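Local coordinates for protein exonuclease mut-7 homolog (Aedes aegypti, PDB 7JW2) that probably trims the 3' ends of AGO1-bound microRNAs as a magnesium-dependent 3'-5' exoribonuclease, this piece being its exonuclease domain, at residues A47-L55 with Y62-Q70. Sequence-based numbering, arbitrary orientation.
Sequences ANEVSLIQL and YMIDVMVSQ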
loop_
_atom_site.group_PDB
_atom_site.type_symbol
_atom_site.label_atom_id
_atom_site.label_comp_id
_atom_site.label_asym_id
_atom_site.label_seq_id
_atom_site.Cartn_x
_atom_site.Cartn_y
_atom_site.Cartn_z
ATOM N N ALA A 47 -21.581 12.622 18.625
ATOM C CA ALA A 47 -21.339 12.342 17.218
ATOM C C ALA A 47 -20.969 10.878 17.011
ATOM O O ALA A 47 -20.448 10.208 17.906
ATOM C CB ALA A 47 -20.229 13.243 16.678
ATOM N N ASN A 48 -21.241 10.381 15.812
ATOM C CA ASN A 48 -20.908 9.005 15.484
ATOM C C ASN A 48 -19.419 8.876 15.185
ATOM O O ASN A 48 -18.801 9.788 14.625
ATOM C CB ASN A 48 -21.736 8.534 14.293
ATOM C CG ASN A 48 -23.135 8.124 14.693
ATOM O OD1 ASN A 48 -23.329 7.113 15.370
ATOM N ND2 ASN A 48 -24.118 8.904 14.277
ATOM N N GLU A 49 -18.840 7.743 15.589
ATOM C CA GLU A 49 -17.426 7.455 15.386
ATOM C C GLU A 49 -17.277 6.004 14.955
ATOM O O GLU A 49 -17.906 5.121 15.539
ATOM C CB GLU A 49 -16.619 7.702 16.665
ATOM C CG GLU A 49 -16.342 9.162 16.954
ATOM C CD GLU A 49 -15.338 9.333 18.072
ATOM O OE1 GLU A 49 -14.370 10.106 17.901
ATOM O OE2 GLU A 49 -15.519 8.682 19.119
ATOM N N VAL A 50 -16.458 5.768 13.919
ATOM C CA VAL A 50 -16.234 4.420 13.402
ATOM C C VAL A 50 -15.296 3.648 14.317
ATOM O O VAL A 50 -14.256 4.165 14.751
ATOM C CB VAL A 50 -15.646 4.476 11.980
ATOM C CG1 VAL A 50 -15.543 3.057 11.387
ATOM C CG2 VAL A 50 -16.494 5.350 11.090
ATOM N N SER A 51 -15.635 2.381 14.575
ATOM C CA SER A 51 -14.722 1.463 15.248
ATOM C C SER A 51 -13.964 0.581 14.260
ATOM O O SER A 51 -12.729 0.538 14.293
ATOM C CB SER A 51 -15.496 0.599 16.260
ATOM O OG SER A 51 -14.673 -0.434 16.775
ATOM N N LEU A 52 -14.689 -0.111 13.377
ATOM C CA LEU A 52 -14.119 -1.041 12.410
ATOM C C LEU A 52 -14.726 -0.787 11.044
ATOM O O LEU A 52 -15.892 -0.410 10.941
ATOM C CB LEU A 52 -14.402 -2.510 12.777
ATOM C CG LEU A 52 -13.822 -3.077 14.073
ATOM C CD1 LEU A 52 -14.291 -4.516 14.233
ATOM C CD2 LEU A 52 -12.306 -3.014 14.067
ATOM N N ILE A 53 -13.919 -0.999 10.000
ATOM C CA ILE A 53 -14.408 -1.192 8.634
ATOM C C ILE A 53 -13.902 -2.543 8.151
ATOM O O ILE A 53 -12.702 -2.832 8.253
ATOM C CB ILE A 53 -13.954 -0.058 7.700
ATOM C CG1 ILE A 53 -14.604 1.258 8.138
ATOM C CG2 ILE A 53 -14.357 -0.383 6.255
ATOM C CD1 ILE A 53 -13.991 2.461 7.468
ATOM N N GLN A 54 -14.810 -3.384 7.660
ATOM C CA GLN A 54 -14.469 -4.749 7.273
ATOM C C GLN A 54 -14.582 -4.904 5.758
ATOM O O GLN A 54 -15.608 -4.545 5.174
ATOM C CB GLN A 54 -15.357 -5.790 7.969
ATOM C CG GLN A 54 -15.435 -5.712 9.502
ATOM C CD GLN A 54 -16.639 -4.924 9.987
ATOM O OE1 GLN A 54 -16.515 -3.749 10.337
ATOM N NE2 GLN A 54 -17.804 -5.569 10.024
ATOM N N LEU A 55 -13.524 -5.432 5.146
ATOM C CA LEU A 55 -13.461 -5.650 3.702
ATOM C C LEU A 55 -13.135 -7.109 3.443
ATOM O O LEU A 55 -12.077 -7.589 3.864
ATOM C CB LEU A 55 -12.408 -4.745 3.056
ATOM C CG LEU A 55 -12.518 -3.270 3.444
ATOM C CD1 LEU A 55 -11.362 -2.433 2.906
ATOM C CD2 LEU A 55 -13.854 -2.686 3.009
ATOM N N TYR A 62 -10.366 -8.488 5.905
ATOM C CA TYR A 62 -9.584 -7.454 6.568
ATOM C C TYR A 62 -10.490 -6.613 7.450
ATOM O O TYR A 62 -11.572 -6.200 7.031
ATOM C CB TYR A 62 -8.897 -6.563 5.533
ATOM C CG TYR A 62 -7.975 -7.311 4.606
ATOM C CD1 TYR A 62 -8.428 -7.803 3.384
ATOM C CD2 TYR A 62 -6.649 -7.532 4.941
ATOM C CE1 TYR A 62 -7.580 -8.481 2.529
ATOM C CE2 TYR A 62 -5.802 -8.215 4.093
ATOM C CZ TYR A 62 -6.278 -8.691 2.894
ATOM O OH TYR A 62 -5.436 -9.372 2.043
ATOM N N MET A 63 -10.042 -6.331 8.664
ATOM C CA MET A 63 -10.815 -5.507 9.587
ATOM C C MET A 63 -9.953 -4.318 9.968
ATOM O O MET A 63 -8.996 -4.478 10.736
ATOM C CB MET A 63 -11.233 -6.314 10.811
ATOM C CG MET A 63 -12.110 -7.480 10.401
ATOM S SD MET A 63 -12.693 -8.457 11.786
ATOM C CE MET A 63 -11.201 -9.265 12.291
ATOM N N ILE A 64 -10.266 -3.144 9.412
ATOM C CA ILE A 64 -9.497 -1.938 9.714
ATOM C C ILE A 64 -9.926 -1.419 11.080
ATOM O O ILE A 64 -11.091 -1.037 11.264
ATOM C CB ILE A 64 -9.694 -0.851 8.647
ATOM C CG1 ILE A 64 -9.415 -1.377 7.233
ATOM C CG2 ILE A 64 -8.813 0.387 8.983
ATOM C CD1 ILE A 64 -9.983 -0.446 6.172
ATOM N N ASP A 65 -8.982 -1.387 12.030
ATOM C CA ASP A 65 -9.241 -0.856 13.371
ATOM C C ASP A 65 -9.029 0.649 13.304
ATOM O O ASP A 65 -7.890 1.135 13.334
ATOM C CB ASP A 65 -8.340 -1.503 14.414
ATOM C CG ASP A 65 -8.710 -1.089 15.819
ATOM O OD1 ASP A 65 -9.287 0.000 15.973
ATOM O OD2 ASP A 65 -8.442 -1.868 16.747
ATOM N N VAL A 66 -10.128 1.389 13.165
ATOM C CA VAL A 66 -10.017 2.826 12.963
ATOM C C VAL A 66 -9.559 3.506 14.241
ATOM O O VAL A 66 -8.901 4.550 14.199
ATOM C CB VAL A 66 -11.360 3.379 12.456
ATOM C CG1 VAL A 66 -11.317 4.896 12.335
ATOM C CG2 VAL A 66 -11.706 2.738 11.093
ATOM N N MET A 67 -9.891 2.923 15.395
ATOM C CA MET A 67 -9.512 3.524 16.669
ATOM C C MET A 67 -8.008 3.470 16.894
ATOM O O MET A 67 -7.426 4.414 17.443
ATOM C CB MET A 67 -10.243 2.812 17.808
ATOM C CG MET A 67 -11.711 3.149 17.881
ATOM S SD MET A 67 -12.544 2.285 19.238
ATOM C CE MET A 67 -11.727 3.006 20.647
ATOM N N VAL A 68 -7.357 2.382 16.489
ATOM C CA VAL A 68 -5.949 2.144 16.807
ATOM C C VAL A 68 -5.016 2.563 15.669
ATOM O O VAL A 68 -3.855 2.925 15.899
ATOM C CB VAL A 68 -5.743 0.660 17.172
ATOM C CG1 VAL A 68 -4.269 0.339 17.398
ATOM C CG2 VAL A 68 -6.556 0.302 18.421
ATOM N N SER A 69 -5.509 2.539 14.426
ATOM C CA SER A 69 -4.604 2.601 13.280
ATOM C C SER A 69 -4.023 3.994 13.042
ATOM O O SER A 69 -2.939 4.105 12.462
ATOM C CB SER A 69 -5.339 2.145 12.024
ATOM O OG SER A 69 -5.489 0.742 12.012
ATOM N N GLN A 70 -4.745 5.057 13.404
ATOM C CA GLN A 70 -4.246 6.432 13.219
ATOM C C GLN A 70 -3.972 6.751 11.745
ATOM O O GLN A 70 -2.951 7.344 11.390
ATOM C CB GLN A 70 -2.997 6.683 14.071
ATOM C CG GLN A 70 -3.182 6.413 15.561
ATOM C CD GLN A 70 -1.939 6.747 16.368
ATOM O OE1 GLN A 70 -1.652 7.916 16.627
ATOM N NE2 GLN A 70 -1.194 5.718 16.767
#
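The ring of Tyr62 meets Leu55 at its edge: Leu55 O lies near the ring plane, 3.7 Å from Tyr62 CD1, while His13 stacks against the ring and the hydroxyl bonds to Asp27. The same carbonyl oxygen accepts Tyr62 N at 2.8 Å in an almost straight bond (175° at the hydrogen). The amide of Gln54, on a side chain bent at chi2 (96°), gives NE2 to Ala185 O and Glu39 OE1. At the far end of the pairing, Val68 N approaches Asp65 OD1 from over the carboxylate face, at 3.1 Å, an N-cap for the short, loosely bonded helical turn near 66-69; the other oxygen forms a salt bridge with Arg175. A chi1 of -173° swings the Asp65 carboxylate toward the start of this turn, where Val68 N can reach OD1. Between these ends runs a worked example of an antiparallel beta hairpin, strands 50-56 and 61-65, within the mixed sheet of the RNase H-like exonuclease fold. Ile53 and Ile64 form a hydrogen-bonded pair, exchanging both backbone bonds, and Ile53 O also receives a CA-H...O contact from Met63. A further backbone bond, Val66 N to Ser51 O (3.0 Å), carries the pairing past the last bridge. Here Ser51 and Leu52 both face Glu39 of the neighbouring strand, a classic beta bulge. Side chains divide between the two faces. On one, Leu55 CD1 reaches Ile64 CD1 at 4.1 Å, the two side chains meeting at a slant, both also against Met24 of helix 18-28, and Val50 CG1 lies 3.9 Å from Val66 CG2, with Phe103 of helix 96-106 against Val50. On the other, Gln54 CG touches Met63 CG at 3.9 Å. Leu52 CD2, also on this face, packs 3.8 Å from Asp65 CA.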